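Local coordinates for MccB protein (Escherichia coli, PDB 3H5N), which binds ATP and zinc and, as a bacterial relative of ubiquitin E1 enzymes, initiates biosynthesis of the peptide antibiotic microcin C7, a pathway involving N-P bond formation, at residues Q161-E166 with E175-E180; V122-G127 with I146-D151; L322-G327 with I335-M340. All blocks are in the same frame, centred on the assembly; numbering follows the deposited sequence.

Contact 1: residues Q161-E166 with E175-E180. With ATP (adenosine-5'-triphosphate), chain G.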
loop_
_atom_site.group_PDB
_atom_site.type_symbol
_atom_site.label_atom_id
_atom_site.label_comp_id
_atom_site.label_asym_id
_atom_site.label_seq_id
_atom_site.Cartn_x
_atom_site.Cartn_y
_atom_site.Cartn_z
ATOM N N GLN A 161 -16.227 6.650 3.987
ATOM C CA GLN A 161 -17.230 5.775 3.398
ATOM C C GLN A 161 -16.559 4.554 2.805
ATOM O O GLN A 161 -16.240 4.478 1.615
ATOM C CB GLN A 161 -18.175 6.574 2.479
ATOM C CG GLN A 161 -18.975 7.567 3.347
ATOM C CD GLN A 161 -19.783 8.605 2.609
ATOM O OE1 GLN A 161 -20.584 8.289 1.728
ATOM N NE2 GLN A 161 -19.616 9.866 3.006
ATOM N N VAL A 162 -16.327 3.609 3.709
ATOM C CA VAL A 162 -15.370 2.517 3.545
ATOM C C VAL A 162 -15.690 1.522 2.419
ATOM O O VAL A 162 -14.783 0.845 1.908
ATOM C CB VAL A 162 -15.177 1.754 4.908
ATOM C CG1 VAL A 162 -16.408 0.915 5.282
ATOM C CG2 VAL A 162 -13.889 0.903 4.922
ATOM N N LEU A 163 -16.968 1.414 2.056
ATOM C CA LEU A 163 -17.365 0.496 0.970
ATOM C C LEU A 163 -17.140 1.074 -0.415
ATOM O O LEU A 163 -17.184 0.339 -1.403
ATOM C CB LEU A 163 -18.825 0.074 1.109
ATOM C CG LEU A 163 -19.115 -0.687 2.409
ATOM C CD1 LEU A 163 -20.571 -1.084 2.423
ATOM C CD2 LEU A 163 -18.192 -1.889 2.539
ATOM N N PHE A 164 -16.901 2.379 -0.482
ATOM C CA PHE A 164 -16.787 3.092 -1.765
ATOM C C PHE A 164 -15.363 3.287 -2.255
ATOM O O PHE A 164 -14.441 3.476 -1.464
ATOM C CB PHE A 164 -17.444 4.467 -1.670
ATOM C CG PHE A 164 -18.889 4.438 -1.288
ATOM C CD1 PHE A 164 -19.684 3.329 -1.548
ATOM C CD2 PHE A 164 -19.469 5.554 -0.688
ATOM C CE1 PHE A 164 -21.032 3.328 -1.205
ATOM C CE2 PHE A 164 -20.805 5.572 -0.353
ATOM C CZ PHE A 164 -21.596 4.468 -0.605
ATOM N N SER A 165 -15.206 3.267 -3.577
ATOM C CA SER A 165 -13.919 3.463 -4.237
ATOM C C SER A 165 -13.965 4.606 -5.253
ATOM O O SER A 165 -15.043 5.111 -5.595
ATOM C CB SER A 165 -13.492 2.173 -4.932
ATOM O OG SER A 165 -13.048 1.245 -3.968
ATOM N N GLU A 166 -12.792 5.028 -5.715
ATOM C CA GLU A 166 -12.706 6.087 -6.725
ATOM C C GLU A 166 -13.597 5.782 -7.937
ATOM O O GLU A 166 -14.373 6.628 -8.346
ATOM C CB GLU A 166 -11.258 6.316 -7.144
ATOM C CG GLU A 166 -10.438 6.981 -6.062
ATOM C CD GLU A 166 -8.961 7.008 -6.376
ATOM O OE1 GLU A 166 -8.547 6.370 -7.376
ATOM O OE2 GLU A 166 -8.211 7.672 -5.619
ATOM N N GLU A 175 -26.719 1.556 -4.362
ATOM C CA GLU A 175 -26.343 0.532 -5.338
ATOM C C GLU A 175 -24.984 -0.050 -4.995
ATOM O O GLU A 175 -24.823 -1.271 -5.007
ATOM C CB GLU A 175 -26.316 1.045 -6.793
ATOM C CG GLU A 175 -26.038 -0.107 -7.775
ATOM C CD GLU A 175 -25.752 0.301 -9.224
ATOM O OE1 GLU A 175 -25.102 1.355 -9.458
ATOM O OE2 GLU A 175 -26.157 -0.474 -10.138
ATOM N N VAL A 176 -24.015 0.825 -4.717
ATOM C CA VAL A 176 -22.652 0.387 -4.368
ATOM C C VAL A 176 -22.589 -0.334 -3.022
ATOM O O VAL A 176 -21.944 -1.388 -2.898
ATOM C CB VAL A 176 -21.644 1.563 -4.405
ATOM C CG1 VAL A 176 -20.249 1.086 -3.987
ATOM C CG2 VAL A 176 -21.594 2.156 -5.817
ATOM N N ILE A 177 -23.252 0.222 -2.006
ATOM C CA ILE A 177 -23.338 -0.500 -0.743
ATOM C C ILE A 177 -23.889 -1.903 -0.956
ATOM O O ILE A 177 -23.255 -2.860 -0.526
ATOM C CB ILE A 177 -24.108 0.264 0.354
ATOM C CG1 ILE A 177 -23.303 1.480 0.798
ATOM C CG2 ILE A 177 -24.329 -0.627 1.563
ATOM C CD1 ILE A 177 -24.055 2.379 1.759
ATOM N N LYS A 178 -25.029 -2.041 -1.651
ATOM C CA LYS A 178 -25.585 -3.381 -1.921
ATOM C C LYS A 178 -24.561 -4.329 -2.544
ATOM O O LYS A 178 -24.338 -5.454 -2.041
ATOM C CB LYS A 178 -26.845 -3.323 -2.803
ATOM C CG LYS A 178 -27.366 -4.710 -3.198
ATOM C CD LYS A 178 -28.726 -4.670 -3.881
ATOM C CE LYS A 178 -29.063 -6.039 -4.474
ATOM N NZ LYS A 178 -30.549 -6.262 -4.583
ATOM N N ARG A 179 -23.943 -3.887 -3.635
ATOM C CA ARG A 179 -22.913 -4.684 -4.308
ATOM C C ARG A 179 -21.843 -5.130 -3.328
ATOM O O ARG A 179 -21.455 -6.301 -3.307
ATOM C CB ARG A 179 -22.231 -3.874 -5.404
ATOM C CG ARG A 179 -21.072 -4.614 -6.100
ATOM C CD ARG A 179 -20.395 -3.706 -7.095
ATOM N NE ARG A 179 -19.344 -2.892 -6.474
ATOM C CZ ARG A 179 -19.077 -1.625 -6.781
ATOM N NH1 ARG A 179 -19.803 -0.992 -7.694
ATOM N NH2 ARG A 179 -18.088 -0.981 -6.162
ATOM N N GLU A 180 -21.337 -4.167 -2.563
ATOM C CA GLU A 180 -20.264 -4.408 -1.590
ATOM C C GLU A 180 -20.660 -5.312 -0.436
ATOM O O GLU A 180 -19.839 -6.128 0.026
ATOM C CB GLU A 180 -19.682 -3.078 -1.085
ATOM C CG GLU A 180 -18.854 -2.336 -2.148
ATOM C CD GLU A 180 -17.840 -3.237 -2.839
ATOM O OE1 GLU A 180 -17.061 -3.921 -2.145
ATOM O OE2 GLU A 180 -17.824 -3.263 -4.089
HETATM P PG ATP G . -20.373 14.667 3.632
HETATM O O1G ATP G . -20.125 15.023 2.187
HETATM O O2G ATP G . -19.123 14.612 4.479
HETATM O O3G ATP G . -21.508 15.400 4.309
HETATM P PB ATP G . -22.216 12.646 2.892
HETATM O O1B ATP G . -21.918 11.894 1.617
HETATM O O2B ATP G . -23.245 13.760 2.872
HETATM O O3B ATP G . -20.828 13.116 3.553
HETATM P PA ATP G . -22.941 11.751 5.495
HETATM O O1A ATP G . -21.725 11.118 6.149
HETATM O O2A ATP G . -23.353 13.161 5.829
HETATM O O3A ATP G . -22.742 11.533 3.917
HETATM O "O5'" ATP G . -24.213 10.796 5.770
HETATM C "C5'" ATP G . -25.556 11.252 5.595
HETATM C "C4'" ATP G . -26.188 10.414 4.500
HETATM O "O4'" ATP G . -27.601 10.411 4.699
HETATM C "C3'" ATP G . -25.921 10.953 3.094
HETATM O "O3'" ATP G . -25.625 9.845 2.217
HETATM C "C2'" ATP G . -27.225 11.626 2.689
HETATM O "O2'" ATP G . -27.505 11.509 1.289
HETATM C "C1'" ATP G . -28.257 10.870 3.510
HETATM N N9 ATP G . -29.387 11.739 3.896
HETATM C C8 ATP G . -29.309 12.906 4.565
HETATM N N7 ATP G . -30.546 13.420 4.765
HETATM C C5 ATP G . -31.425 12.567 4.206
HETATM C C6 ATP G . -32.894 12.504 4.052
HETATM N N6 ATP G . -33.654 13.498 4.547
HETATM N N1 ATP G . -33.429 11.441 3.407
HETATM C C2 ATP G . -32.661 10.441 2.907
HETATM N N3 ATP G . -31.315 10.432 3.005
HETATM C C4 ATP G . -30.659 11.452 3.634
HETATM O O HOH W 1 -16.111 -0.128 -3.671
#

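Contact 2: residues V122-G127 with I146-D151. With ATP (adenosine-5'-triphosphate), chain G.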
loop_
_atom_site.group_PDB
_atom_site.type_symbol
_atom_site.label_atom_id
_atom_site.label_comp_id
_atom_site.label_asym_id
_atom_site.label_seq_id
_atom_site.Cartn_x
_atom_site.Cartn_y
_atom_site.Cartn_z
ATOM N N VAL A 122 -33.461 -1.604 8.547
ATOM C CA VAL A 122 -33.430 -0.457 7.643
ATOM C C VAL A 122 -32.239 0.416 7.985
ATOM O O VAL A 122 -32.011 0.745 9.163
ATOM C CB VAL A 122 -34.736 0.374 7.697
ATOM C CG1 VAL A 122 -34.560 1.689 6.941
ATOM C CG2 VAL A 122 -35.903 -0.433 7.119
ATOM N N ILE A 123 -31.469 0.750 6.944
ATOM C CA ILE A 123 -30.363 1.694 7.045
ATOM C C ILE A 123 -30.850 2.998 6.425
ATOM O O ILE A 123 -30.895 3.135 5.195
ATOM C CB ILE A 123 -29.083 1.145 6.326
ATOM C CG1 ILE A 123 -28.754 -0.291 6.795
ATOM C CG2 ILE A 123 -27.885 2.076 6.494
ATOM C CD1 ILE A 123 -28.331 -0.434 8.279
ATOM N N LEU A 124 -31.262 3.939 7.273
ATOM C CA LEU A 124 -31.758 5.233 6.801
ATOM C C LEU A 124 -30.610 6.240 6.797
ATOM O O LEU A 124 -30.297 6.842 7.826
ATOM C CB LEU A 124 -32.923 5.726 7.668
ATOM C CG LEU A 124 -33.689 6.964 7.194
ATOM C CD1 LEU A 124 -34.222 6.773 5.756
ATOM C CD2 LEU A 124 -34.808 7.239 8.159
ATOM N N GLY A 125 -29.987 6.406 5.634
ATOM C CA GLY A 125 -28.740 7.171 5.526
ATOM C C GLY A 125 -27.589 6.232 5.227
ATOM O O GLY A 125 -27.272 5.354 6.034
ATOM N N CYS A 126 -26.986 6.419 4.053
ATOM C CA CYS A 126 -25.949 5.544 3.548
ATOM C C CYS A 126 -24.640 6.303 3.357
ATOM O O CYS A 126 -23.893 6.046 2.405
ATOM C CB CYS A 126 -26.409 4.883 2.231
ATOM S SG CYS A 126 -27.695 3.638 2.485
ATOM N N GLY A 127 -24.357 7.222 4.280
ATOM C CA GLY A 127 -23.096 7.936 4.289
ATOM C C GLY A 127 -22.072 7.209 5.146
ATOM O O GLY A 127 -22.016 5.975 5.156
ATOM N N ILE A 146 -32.136 -3.223 4.253
ATOM C CA ILE A 146 -32.773 -2.276 3.351
ATOM C C ILE A 146 -32.063 -0.919 3.386
ATOM O O ILE A 146 -32.044 -0.233 4.420
ATOM C CB ILE A 146 -34.264 -2.130 3.701
ATOM C CG1 ILE A 146 -34.929 -3.519 3.670
ATOM C CG2 ILE A 146 -34.938 -1.086 2.806
ATOM C CD1 ILE A 146 -36.343 -3.535 4.087
ATOM N N LEU A 147 -31.484 -0.542 2.248
ATOM C CA LEU A 147 -30.680 0.674 2.139
ATOM C C LEU A 147 -31.491 1.845 1.609
ATOM O O LEU A 147 -32.060 1.767 0.524
ATOM C CB LEU A 147 -29.477 0.426 1.225
ATOM C CG LEU A 147 -28.638 -0.781 1.647
ATOM C CD1 LEU A 147 -27.708 -1.191 0.510
ATOM C CD2 LEU A 147 -27.865 -0.471 2.930
ATOM N N ILE A 148 -31.544 2.932 2.376
ATOM C CA ILE A 148 -32.283 4.109 1.936
ATOM C C ILE A 148 -31.396 5.353 1.862
ATOM O O ILE A 148 -30.796 5.774 2.847
ATOM C CB ILE A 148 -33.561 4.341 2.783
ATOM C CG1 ILE A 148 -34.482 3.125 2.679
ATOM C CG2 ILE A 148 -34.308 5.592 2.315
ATOM C CD1 ILE A 148 -35.472 2.979 3.822
ATOM N N ASP A 149 -31.326 5.918 0.664
ATOM C CA ASP A 149 -30.611 7.151 0.392
ATOM C C ASP A 149 -31.047 7.581 -1.013
ATOM O O ASP A 149 -31.611 6.776 -1.761
ATOM C CB ASP A 149 -29.091 6.910 0.419
ATOM C CG ASP A 149 -28.310 8.142 0.853
ATOM O OD1 ASP A 149 -28.315 9.166 0.133
ATOM O OD2 ASP A 149 -27.685 8.099 1.929
ATOM N N ASN A 150 -30.780 8.835 -1.369
ATOM C CA ASN A 150 -31.009 9.296 -2.738
ATOM C C ASN A 150 -29.787 10.026 -3.315
ATOM O O ASN A 150 -29.877 10.662 -4.370
ATOM C CB ASN A 150 -32.269 10.180 -2.811
ATOM C CG ASN A 150 -33.043 10.016 -4.127
ATOM O OD1 ASN A 150 -33.049 8.946 -4.743
ATOM N ND2 ASN A 150 -33.707 11.085 -4.551
ATOM N N ASP A 151 -28.647 9.945 -2.632
ATOM C CA ASP A 151 -27.458 10.658 -3.117
ATOM C C ASP A 151 -26.528 9.765 -3.932
ATOM O O ASP A 151 -26.586 8.544 -3.851
ATOM C CB ASP A 151 -26.692 11.350 -1.966
HETATM P PG ATP G . -20.373 14.667 3.632
HETATM O O1G ATP G . -20.125 15.023 2.187
HETATM O O2G ATP G . -19.123 14.612 4.479
HETATM O O3G ATP G . -21.508 15.400 4.309
HETATM P PB ATP G . -22.216 12.646 2.892
HETATM O O1B ATP G . -21.918 11.894 1.617
HETATM O O2B ATP G . -23.245 13.760 2.872
HETATM O O3B ATP G . -20.828 13.116 3.553
HETATM P PA ATP G . -22.941 11.751 5.495
HETATM O O1A ATP G . -21.725 11.118 6.149
HETATM O O2A ATP G . -23.353 13.161 5.829
HETATM O O3A ATP G . -22.742 11.533 3.917
HETATM O "O5'" ATP G . -24.213 10.796 5.770
HETATM C "C5'" ATP G . -25.556 11.252 5.595
HETATM C "C4'" ATP G . -26.188 10.414 4.500
HETATM O "O4'" ATP G . -27.601 10.411 4.699
HETATM C "C3'" ATP G . -25.921 10.953 3.094
HETATM O "O3'" ATP G . -25.625 9.845 2.217
HETATM C "C2'" ATP G . -27.225 11.626 2.689
HETATM O "O2'" ATP G . -27.505 11.509 1.289
HETATM C "C1'" ATP G . -28.257 10.870 3.510
HETATM N N9 ATP G . -29.387 11.739 3.896
HETATM C C8 ATP G . -29.309 12.906 4.565
HETATM N N7 ATP G . -30.546 13.420 4.765
HETATM C C5 ATP G . -31.425 12.567 4.206
HETATM C C6 ATP G . -32.894 12.504 4.052
HETATM N N6 ATP G . -33.654 13.498 4.547
HETATM N N1 ATP G . -33.429 11.441 3.407
HETATM C C2 ATP G . -32.661 10.441 2.907
HETATM N N3 ATP G . -31.315 10.432 3.005
HETATM C C4 ATP G . -30.659 11.452 3.634
#

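Contact 3: residues L322-G327 with I335-M340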
loop_
_atom_site.group_PDB
_atom_site.type_symbol
_atom_site.label_atom_id
_atom_site.label_comp_id
_atom_site.label_asym_id
_atom_site.label_seq_id
_atom_site.Cartn_x
_atom_site.Cartn_y
_atom_site.Cartn_z
ATOM N N LEU A 322 -30.138 2.267 25.356
ATOM C CA LEU A 322 -31.485 2.278 25.898
ATOM C C LEU A 322 -31.524 3.449 26.848
ATOM O O LEU A 322 -30.704 3.523 27.755
ATOM C CB LEU A 322 -31.745 1.008 26.702
ATOM C CG LEU A 322 -32.476 -0.199 26.122
ATOM C CD1 LEU A 322 -32.563 -0.210 24.592
ATOM C CD2 LEU A 322 -31.818 -1.452 26.659
ATOM N N ASN A 323 -32.438 4.383 26.596
ATOM C CA ASN A 323 -32.669 5.516 27.478
ATOM C C ASN A 323 -31.548 6.544 27.521
ATOM O O ASN A 323 -31.517 7.370 28.440
ATOM C CB ASN A 323 -33.018 5.027 28.899
ATOM C CG ASN A 323 -34.338 4.265 28.944
ATOM O OD1 ASN A 323 -35.356 4.751 28.451
ATOM N ND2 ASN A 323 -34.329 3.078 29.556
ATOM N N LYS A 324 -30.654 6.521 26.522
ATOM C CA LYS A 324 -29.418 7.315 26.560
ATOM C C LYS A 324 -28.907 7.747 25.191
ATOM O O LYS A 324 -28.950 6.985 24.231
ATOM C CB LYS A 324 -28.299 6.501 27.220
ATOM C CG LYS A 324 -28.366 6.396 28.732
ATOM C CD LYS A 324 -27.345 5.417 29.242
ATOM C CE LYS A 324 -27.693 4.923 30.641
ATOM N NZ LYS A 324 -26.539 4.174 31.237
ATOM N N ARG A 325 -28.404 8.971 25.127
ATOM C CA ARG A 325 -27.595 9.441 24.020
ATOM C C ARG A 325 -26.168 9.474 24.554
ATOM O O ARG A 325 -25.891 10.166 25.550
ATOM C CB ARG A 325 -28.068 10.827 23.578
ATOM C CG ARG A 325 -27.395 11.396 22.327
ATOM C CD ARG A 325 -28.055 12.761 22.004
ATOM N NE ARG A 325 -27.517 13.429 20.820
ATOM C CZ ARG A 325 -26.609 14.409 20.839
ATOM N NH1 ARG A 325 -26.110 14.851 21.992
ATOM N NH2 ARG A 325 -26.187 14.945 19.693
ATOM N N ILE A 326 -25.278 8.706 23.923
ATOM C CA ILE A 326 -23.910 8.501 24.432
ATOM C C ILE A 326 -22.874 9.211 23.555
ATOM O O ILE A 326 -22.860 9.056 22.326
ATOM C CB ILE A 326 -23.568 6.972 24.585
ATOM C CG1 ILE A 326 -24.563 6.295 25.527
ATOM C CG2 ILE A 326 -22.138 6.767 25.072
ATOM C CD1 ILE A 326 -24.651 4.784 25.391
ATOM N N GLY A 327 -22.017 9.996 24.203
ATOM C CA GLY A 327 -20.952 10.694 23.522
ATOM C C GLY A 327 -19.617 10.125 23.946
ATOM O O GLY A 327 -19.391 9.886 25.134
ATOM N N ILE A 335 -16.178 9.570 28.154
ATOM C CA ILE A 335 -17.452 9.070 27.654
ATOM C C ILE A 335 -18.545 9.577 28.582
ATOM O O ILE A 335 -18.387 9.556 29.797
ATOM C CB ILE A 335 -17.470 7.522 27.513
ATOM C CG1 ILE A 335 -18.804 7.027 26.950
ATOM C CG2 ILE A 335 -17.127 6.823 28.848
ATOM C CD1 ILE A 335 -18.771 5.549 26.541
ATOM N N HIS A 336 -19.640 10.046 27.993
ATOM C CA HIS A 336 -20.709 10.686 28.732
ATOM C C HIS A 336 -22.062 10.315 28.138
ATOM O O HIS A 336 -22.204 10.239 26.922
ATOM C CB HIS A 336 -20.513 12.201 28.673
ATOM C CG HIS A 336 -21.650 12.988 29.245
ATOM N ND1 HIS A 336 -21.781 13.226 30.597
ATOM C CD2 HIS A 336 -22.692 13.618 28.646
ATOM C CE1 HIS A 336 -22.864 13.958 30.808
ATOM N NE2 HIS A 336 -23.433 14.210 29.642
ATOM N N SER A 337 -23.048 10.086 29.004
ATOM C CA SER A 337 -24.392 9.746 28.570
ATOM C C SER A 337 -25.417 10.761 29.047
ATOM O O SER A 337 -25.478 11.109 30.236
ATOM C CB SER A 337 -24.773 8.332 29.001
ATOM O OG SER A 337 -24.769 8.195 30.407
ATOM N N GLN A 338 -26.192 11.258 28.091
ATOM C CA GLN A 338 -27.300 12.151 28.362
ATOM C C GLN A 338 -28.577 11.325 28.553
ATOM O O GLN A 338 -28.902 10.472 27.719
ATOM C CB GLN A 338 -27.448 13.106 27.191
ATOM C CG GLN A 338 -28.581 14.088 27.297
ATOM C CD GLN A 338 -28.748 14.879 26.024
ATOM O OE1 GLN A 338 -28.133 14.566 25.000
ATOM N NE2 GLN A 338 -29.587 15.911 26.074
ATOM N N ASN A 339 -29.293 11.571 29.650
ATOM C CA ASN A 339 -30.534 10.837 29.914
ATOM C C ASN A 339 -31.630 11.130 28.893
ATOM O O ASN A 339 -31.923 12.286 28.582
ATOM C CB ASN A 339 -31.058 11.088 31.325
ATOM C CG ASN A 339 -32.442 10.484 31.544
ATOM O OD1 ASN A 339 -32.596 9.265 31.661
ATOM N ND2 ASN A 339 -33.458 11.342 31.593
ATOM N N MET A 340 -32.215 10.062 28.366
ATOM C CA MET A 340 -33.343 10.169 27.465
ATOM C C MET A 340 -34.422 9.237 28.004
ATOM O O MET A 340 -35.073 8.521 27.242
ATOM C CB MET A 340 -32.966 9.755 26.035
ATOM C CG MET A 340 -31.649 10.287 25.498
ATOM S SD MET A 340 -31.785 11.716 24.416
ATOM C CE MET A 340 -33.009 11.195 23.237
HETATM O O HOH W 2 -30.864 7.022 30.910
#

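Contact 1: residues Q161-E166 with E175-E180
Phe164 brings CD1, CE1 and CZ of its ring against Val176 and Ile177 of helix 173-184. Val176 CG1 lies 3.4 Å from Phe164 CD1, and Ile177 CG1 comes within 3.5 Å of Phe164 CE1, both meeting the ring at a slant. Although CB of Phe164 starts away from the helix, chi1 of -58° sets CG beside the backbone N and swings the ring back. Leu163 CD1 meets Ile177 CG2 at 3.9 Å, crossing at about a right angle, while Leu163 CB and CD2 pack on the methylenes of Glu180, the two side chains passing in opposite directions. Apolar residues suit this buried place at the end of the type I turn Gln161-Phe164.

Polar links across the contact run through water: Leu163 O accepts at 2.6 Å from a water weakly bonded to Ser165 OG and Arg179 NH2. Within the helix, Arg179 forms a side-on salt bridge to Glu180 OE2 with NE (2.9 Å) and NH2, the oxygen lying close to the guanidinium plane; Arg179 also bridges to Asp168, and Glu180 to Lys183 and Arg184. Gln161 NE2 reaches ATP O1B weakly.

Helix 128-140 packs on Leu163 and Phe164, strand 144-149 meets Ile177 at Leu147, and Val135 of the second subunit covers Val162.

Contact 2: residues V122-G127 with I146-D151
Ile123 and Ile148 tie two parallel strands together through their backbones: Ile123 N donates to Ile146 O at 2.8 Å, nearly straight at 174°, and Ile148 N returns a bond to Ile123 O. Gly125 N continues the pattern to Ile148 O, just past the end of strand 120-124. The packing is closest on the face carrying Val122, Leu124, Ile146 and Ile148. There Val122 CG1 presses on Ile148 CD1 at 3.5 Å, tighter than usual for carbons, while Ile148 CG2, anti to the backbone N, meets Leu124 CD1 at 3.6 Å. Beta-branched Val122, Ile146 and Ile148 suit an extended strand, and Leu124 adds a further apolar chain to this buried face. On the other face Ile123 and Leu147 lie side by side, pointing the same way, and Cys126 SG rests on Leu147 CB.

These strands open and close a beta-alpha-beta unit with helix 128-140 as its connection; the glycine-rich turn with Gly125 and Gly127 is consistent with a Rossmann-type nucleotide site. Having no side chain, Gly125 tolerates its positive phi, and Gly127, at the helix N-cap, lets ATP O5' come within 3.4 Å of its CA. Asp149 holds the ribose: its OD1 accepts from ATP O2' and its OD2 from ATP O3', each at 2.7 Å. The anti lone pair of Asp149 OD2 also takes the Cys126 N-H, so the turn steadies the carboxylate.

Beyond Asp149 the chain leaves its partner and becomes partly exposed. Asp151 N closes an Asx turn on Asp149 OD1, and Asp151 is a magnesium-binding residue whose carboxylate is not modelled.

Contact 3: residues L322-G327 with I335-M340
Lys324 to Gly327 and Ile335 to Asn339 form an antiparallel beta hairpin, with strand 335-339 outermost, within this chain, in the large mixed sheet. Two hydrogen-bonded pairs carry it. Gly327 N donates to His336 O at 2.7 Å and 177°, with His336 N answering to Gly327 O; Arg325 and Gln338 exchange the same two bonds. Beyond the strands Met340 N still reaches Asn323 O at 2.8 Å, but from well above the carbonyl plane, and a water joins Asn323 O to Asn339 OD1.

The two faces differ. In the non-hydrogen-bonded pair of Ile326 and Ser337, Ile326 CG1 packs on Ser337 CB, while Ile326 CG2 meets Ile335 CG1 at 3.8 Å; Lys324 extends its methylenes along the same face, CD lying 3.9 Å from Ser337 CB. On the other face Arg325, with CG anti to the backbone N (chi1 -174°) and a chain extended to NE, brings its CD within 3.5 Å of Gln338 OE1. Their guanidinium and amide planes stand 83° apart. Long polar chains suit Arg325 and Gln338, which are at least partly exposed at this outer part of the sheet. Met340 bends at chi2 and chi3, laying its CG 3.5 Å from Arg325 N and its SD against Arg325 CB.

Asn323 OD1 accepts from Gly259 N, and the side chain of Met340, about 8 Å from the zinc ion, packs on Tyr261 and Pro251. Ile333 of the second subunit covers Lys324, Ile326 and Ile335, while strand 246-253 flanks strand 324-328 on its other side through Phe249 and Val248.

Overall arrangement
Contact 2 comes first along the chain, then contact 1, then contact 3, and all belong to the ThiF-like part of the protein. Contacts 1 and 2 have centres 12 Å apart and touch, for helix 173-184 follows strand 144-149 and packs back on it; Ile177 CD1 lies 3.5 Å from Cys126 CB. Both reach the same ATP, contact 2 at the ribose and contact 1 at a phosphate. Contact 3 lies farther off, its centre 24 Å from contact 2 and 31 Å from contact 1, yet contacts 2 and 3 belong to one mixed sheet. That sheet thus spans from the nucleotide site to the neighbourhood of the zinc, while contacts 1 and 3 both meet the second subunit.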